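Side-chain contacts in acyl-coenzyme A thioesterase THEM4 (Rhodococcus sp., PDB 2OV9), which probably hydrolyses fatty acyl-coenzyme A thioesters to fatty acids and coenzyme A, as a two-subunit thioesterase of the hotdog superfamily: residues R164-P167 with P171-L174; G114-T119 with A135-H140. All blocks are in the same frame, centred on the assembly; numbering follows the deposited sequence.

Contact 1: residues R164-P167 with P171-L174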
loop_
_atom_site.group_PDB
_atom_site.type_symbol
_atom_site.label_atom_id
_atom_site.label_comp_id
_atom_site.label_asym_id
_atom_site.label_seq_id
_atom_site.Cartn_x
_atom_site.Cartn_y
_atom_site.Cartn_z
ATOM N N ARG B 164 14.105 1.771 -13.587
ATOM C CA ARG B 164 14.588 3.122 -13.315
ATOM C C ARG B 164 13.896 3.582 -12.031
ATOM O O ARG B 164 12.771 3.156 -11.754
ATOM C CB ARG B 164 14.188 4.076 -14.444
ATOM C CG ARG B 164 14.586 3.633 -15.835
ATOM C CD ARG B 164 14.066 4.584 -16.903
ATOM N NE ARG B 164 14.602 5.939 -16.764
ATOM C CZ ARG B 164 15.817 6.333 -17.172
ATOM N NH1 ARG B 164 16.657 5.486 -17.762
ATOM N NH2 ARG B 164 16.195 7.592 -17.001
ATOM N N PRO B 165 14.581 4.410 -11.219
ATOM C CA PRO B 165 13.939 5.053 -10.055
ATOM C C PRO B 165 12.556 5.637 -10.379
ATOM O O PRO B 165 12.349 6.207 -11.458
ATOM C CB PRO B 165 14.913 6.190 -9.722
ATOM C CG PRO B 165 16.273 5.586 -10.067
ATOM C CD PRO B 165 16.021 4.748 -11.307
ATOM N N THR B 166 11.621 5.480 -9.452
ATOM C CA THR B 166 10.261 5.954 -9.653
ATOM C C THR B 166 10.032 7.140 -8.726
ATOM O O THR B 166 9.925 6.960 -7.523
ATOM C CB THR B 166 9.253 4.847 -9.301
ATOM O OG1 THR B 166 9.622 3.624 -9.961
ATOM C CG2 THR B 166 7.866 5.259 -9.747
ATOM N N PRO B 167 9.986 8.351 -9.261
ATOM C CA PRO B 167 9.960 9.495 -8.343
ATOM C C PRO B 167 8.623 9.822 -7.734
ATOM O O PRO B 167 7.589 9.616 -8.343
ATOM C CB PRO B 167 10.395 10.677 -9.232
ATOM C CG PRO B 167 9.991 10.238 -10.637
ATOM C CD PRO B 167 10.040 8.756 -10.685
ATOM N N PRO B 171 4.040 13.293 -12.210
ATOM C CA PRO B 171 3.017 12.440 -12.805
ATOM C C PRO B 171 3.591 11.107 -13.300
ATOM O O PRO B 171 4.528 11.087 -14.107
ATOM C CB PRO B 171 2.478 13.286 -13.978
ATOM C CG PRO B 171 3.036 14.639 -13.801
ATOM C CD PRO B 171 4.272 14.526 -13.007
ATOM N N LEU B 172 3.050 10.007 -12.780
ATOM C CA LEU B 172 3.396 8.656 -13.237
ATOM C C LEU B 172 2.227 8.015 -14.001
ATOM O O LEU B 172 1.113 7.982 -13.499
ATOM C CB LEU B 172 3.696 7.759 -12.016
ATOM C CG LEU B 172 4.725 8.295 -11.009
ATOM C CD1 LEU B 172 4.800 7.382 -9.781
ATOM C CD2 LEU B 172 6.121 8.509 -11.638
ATOM N N THR B 173 2.485 7.495 -15.203
ATOM C CA THR B 173 1.435 6.875 -15.989
ATOM C C THR B 173 1.415 5.409 -15.691
ATOM O O THR B 173 2.412 4.727 -15.922
ATOM C CB THR B 173 1.703 7.031 -17.493
ATOM O OG1 THR B 173 1.914 8.419 -17.786
ATOM C CG2 THR B 173 0.506 6.481 -18.319
ATOM N N LEU B 174 0.268 4.932 -15.223
ATOM C CA LEU B 174 0.032 3.526 -14.989
ATOM C C LEU B 174 -0.788 2.968 -16.146
ATOM O O LEU B 174 -1.759 3.580 -16.562
ATOM C CB LEU B 174 -0.757 3.331 -13.696
ATOM C CG LEU B 174 -0.355 4.079 -12.412
ATOM C CD1 LEU B 174 -1.276 3.688 -11.266
ATOM C CD2 LEU B 174 1.093 3.823 -11.998
#

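Contact 2: residues G114-T119 with A135-H140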
loop_
_atom_site.group_PDB
_atom_site.type_symbol
_atom_site.label_atom_id
_atom_site.label_comp_id
_atom_site.label_asym_id
_atom_site.label_seq_id
_atom_site.Cartn_x
_atom_site.Cartn_y
_atom_site.Cartn_z
ATOM N N GLY B 114 -4.112 5.395 -16.219
ATOM C CA GLY B 114 -4.334 6.549 -15.354
ATOM C C GLY B 114 -2.999 7.198 -15.041
ATOM O O GLY B 114 -1.942 6.626 -15.328
ATOM N N THR B 115 -3.059 8.393 -14.471
ATOM C CA THR B 115 -1.871 9.130 -14.064
ATOM C C THR B 115 -2.053 9.524 -12.615
ATOM O O THR B 115 -3.126 9.996 -12.222
ATOM C CB THR B 115 -1.727 10.388 -14.923
ATOM O OG1 THR B 115 -1.598 9.981 -16.292
ATOM C CG2 THR B 115 -0.494 11.172 -14.549
ATOM N N VAL B 116 -0.996 9.346 -11.825
ATOM C CA VAL B 116 -1.036 9.659 -10.401
ATOM C C VAL B 116 0.266 10.344 -10.000
ATOM O O VAL B 116 1.333 9.941 -10.430
ATOM C CB VAL B 116 -1.231 8.355 -9.567
ATOM C CG1 VAL B 116 -0.006 7.433 -9.681
ATOM C CG2 VAL B 116 -1.541 8.682 -8.082
ATOM N N THR B 117 0.161 11.376 -9.177
ATOM C CA THR B 117 1.323 12.035 -8.622
ATOM C C THR B 117 1.387 11.585 -7.157
ATOM O O THR B 117 0.467 11.857 -6.390
ATOM C CB THR B 117 1.168 13.551 -8.727
ATOM O OG1 THR B 117 1.190 13.909 -10.110
ATOM C CG2 THR B 117 2.314 14.248 -8.021
ATOM N N LEU B 118 2.445 10.870 -6.778
ATOM C CA LEU B 118 2.507 10.289 -5.433
ATOM C C LEU B 118 3.285 11.120 -4.433
ATOM O O LEU B 118 4.209 11.841 -4.787
ATOM C CB LEU B 118 3.046 8.849 -5.478
ATOM C CG LEU B 118 2.208 7.797 -6.188
ATOM C CD1 LEU B 118 3.031 6.524 -6.441
ATOM C CD2 LEU B 118 0.938 7.442 -5.388
ATOM N N THR B 119 2.902 10.967 -3.172
ATOM C CA THR B 119 3.310 11.819 -2.058
ATOM C C THR B 119 4.075 11.048 -0.986
ATOM O O THR B 119 4.211 9.807 -1.069
ATOM C CB THR B 119 2.065 12.383 -1.398
ATOM O OG1 THR B 119 1.152 11.301 -1.169
ATOM C CG2 THR B 119 1.388 13.422 -2.304
ATOM N N ALA B 135 4.489 -2.090 -6.837
ATOM C CA ALA B 135 3.931 -3.428 -7.021
ATOM C C ALA B 135 2.431 -3.429 -6.702
ATOM O O ALA B 135 1.635 -4.051 -7.440
ATOM C CB ALA B 135 4.702 -4.463 -6.139
ATOM N N LEU B 136 2.043 -2.730 -5.618
ATOM C CA LEU B 136 0.625 -2.679 -5.217
ATOM C C LEU B 136 -0.196 -2.018 -6.318
ATOM O O LEU B 136 -1.256 -2.531 -6.710
ATOM C CB LEU B 136 0.436 -1.922 -3.889
ATOM C CG LEU B 136 -0.937 -1.329 -3.530
ATOM C CD1 LEU B 136 -2.037 -2.383 -3.219
ATOM C CD2 LEU B 136 -0.800 -0.440 -2.316
ATOM N N LEU B 137 0.267 -0.869 -6.808
ATOM C CA LEU B 137 -0.487 -0.132 -7.833
ATOM C C LEU B 137 -0.634 -0.987 -9.081
ATOM O O LEU B 137 -1.737 -1.105 -9.630
ATOM C CB LEU B 137 0.190 1.210 -8.210
ATOM C CG LEU B 137 0.450 2.238 -7.101
ATOM C CD1 LEU B 137 0.864 3.613 -7.665
ATOM C CD2 LEU B 137 -0.753 2.361 -6.233
ATOM N N LEU B 138 0.468 -1.596 -9.512
ATOM C CA LEU B 138 0.478 -2.404 -10.762
ATOM C C LEU B 138 -0.413 -3.645 -10.617
ATOM O O LEU B 138 -1.163 -3.989 -11.525
ATOM C CB LEU B 138 1.911 -2.790 -11.193
ATOM C CG LEU B 138 2.658 -1.639 -11.908
ATOM C CD1 LEU B 138 4.121 -1.960 -12.060
ATOM C CD2 LEU B 138 2.062 -1.377 -13.269
ATOM N N ASP B 139 -0.336 -4.310 -9.470
ATOM C CA ASP B 139 -1.224 -5.435 -9.224
ATOM C C ASP B 139 -2.691 -5.030 -9.481
ATOM O O ASP B 139 -3.409 -5.673 -10.274
ATOM C CB ASP B 139 -1.045 -5.943 -7.789
ATOM C CG ASP B 139 -1.976 -7.086 -7.461
ATOM O OD1 ASP B 139 -1.681 -8.221 -7.851
ATOM O OD2 ASP B 139 -3.016 -6.858 -6.826
ATOM N N HIS B 140 -3.135 -3.969 -8.809
ATOM C CA HIS B 140 -4.491 -3.477 -8.983
ATOM C C HIS B 140 -4.854 -3.099 -10.413
ATOM O O HIS B 140 -5.927 -3.455 -10.900
ATOM C CB HIS B 140 -4.781 -2.263 -8.098
ATOM C CG HIS B 140 -6.244 -1.997 -7.973
ATOM N ND1 HIS B 140 -7.059 -2.752 -7.157
ATOM C CD2 HIS B 140 -7.058 -1.144 -8.639
ATOM C CE1 HIS B 140 -8.310 -2.346 -7.289
ATOM N NE2 HIS B 140 -8.335 -1.358 -8.169
#

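Contact 1: residues R164-P167 with P171-L174
Leu172, on strand 171-182, sends its isobutyl group across to Thr166 and Pro167, in the loop that precedes that strand. This is the connection that carries the chain of the hotdog fold from strand 154-162, an edge strand within this chain, across to strand 171-182 nearer the middle of the antiparallel sheet, two strands that are not neighbours. No hydrogen bond joins the two segments; the link is apolar, with 116 Å² buried in all.

The purely hydrocarbon meetings come from both methyl branches of the leucine. Thr166 CG2 comes to 3.7 Å from Leu172 CD1 and to 4.1 Å from Leu172 CD2, so the threonine methyl faces the fork of the leucine. It does so because CG2 stands anti to the backbone N of its own residue, which sets OG1 beside that N and away from the leucine. The ring of Pro167 joins in through its CD, 4.0 Å from Leu172 CD2. Around them, Ile192 and Leu118 also touch Leu172, and Cys200 and Val201 pack on Thr166. The loop is tied down by a backbone hydrogen bond between Thr166 and Val129.

With an alanine in place of Leu172, the methyl of Thr166 and the ring of Pro167 would probably lose their apolar partner, opening a gap between loop and strand.

The remaining meeting is apolar against polar: the carbonyl oxygen Pro167 O lies against both branches, 3.9 Å from Leu172 CD1 and 3.8 Å from Leu172 CD2.

Contact 2: residues G114-T119 with A135-H140
Val116 is the first residue of 114-119 to meet the helix, and it does so lightly: its CG1 stands 4.4 Å from Leu137 CD1, at the outer limit of a methyl contact. Its CB points toward the helix, as does that of Leu118 two residues on, while Thr115 and Thr117 lie on the other face of the strand and pack against strand 171-182 neighbours, both on Pro171 and Thr115 also on Thr173.

Leu118 makes the closer approach. Its CD1 lies 3.8 Å from Leu137 CD1, and the two side chains run at each other tip to tip, one terminal methyl against the other. Each has its CG anti to its own carbonyl carbon (chi1 -65° in Leu118, -57° in Leu137), with CD1 then carried outward in an extended chain, so that the two methyls meet although Leu118 CA and Leu137 CA are 11.1 Å apart. Val116 CG1 and Leu118 CD1 thus share one methyl as their target.

That arrangement belongs to the hotdog fold, in which a long central helix, here 131-148, is wrapped by the antiparallel sheet. Leu137 is the residue of 135-140 that faces strand 112-117 and the chain just after it. Leu138, next along, packs instead on Val201 and Val203 of strand 199-208. Leu118 also touches Pro100 from a loop.

Other faces of the helix serve the dimer. Ala135 packs on Ala135 of the second subunit, Leu136 on its Gly132, and His140 ND1 is hydrogen-bonded to His130 NE2 of that subunit. Inside the helix, Asp139 N bonds to Ala135 O at 2.8 Å.

Contacts 1 and 2 have centres about 9 Å apart and join through neighbouring antiparallel strands. Two probable backbone hydrogen bonds stitch them together: Leu172 N to Val116 O at 2.9 Å and Leu174 N to Gly114 O at 2.8 Å. On the inner face the leucines run on from one contact to the next, Leu172 CD1 lying 3.9 Å from Leu118 CD1, so the loop 164-167 is joined to the central helix through two intervening side chains. No partner from the second subunit touches contact 1, whereas the helix of contact 2 reaches the dimer interface, where hotdog thioesterases commonly place their active sites.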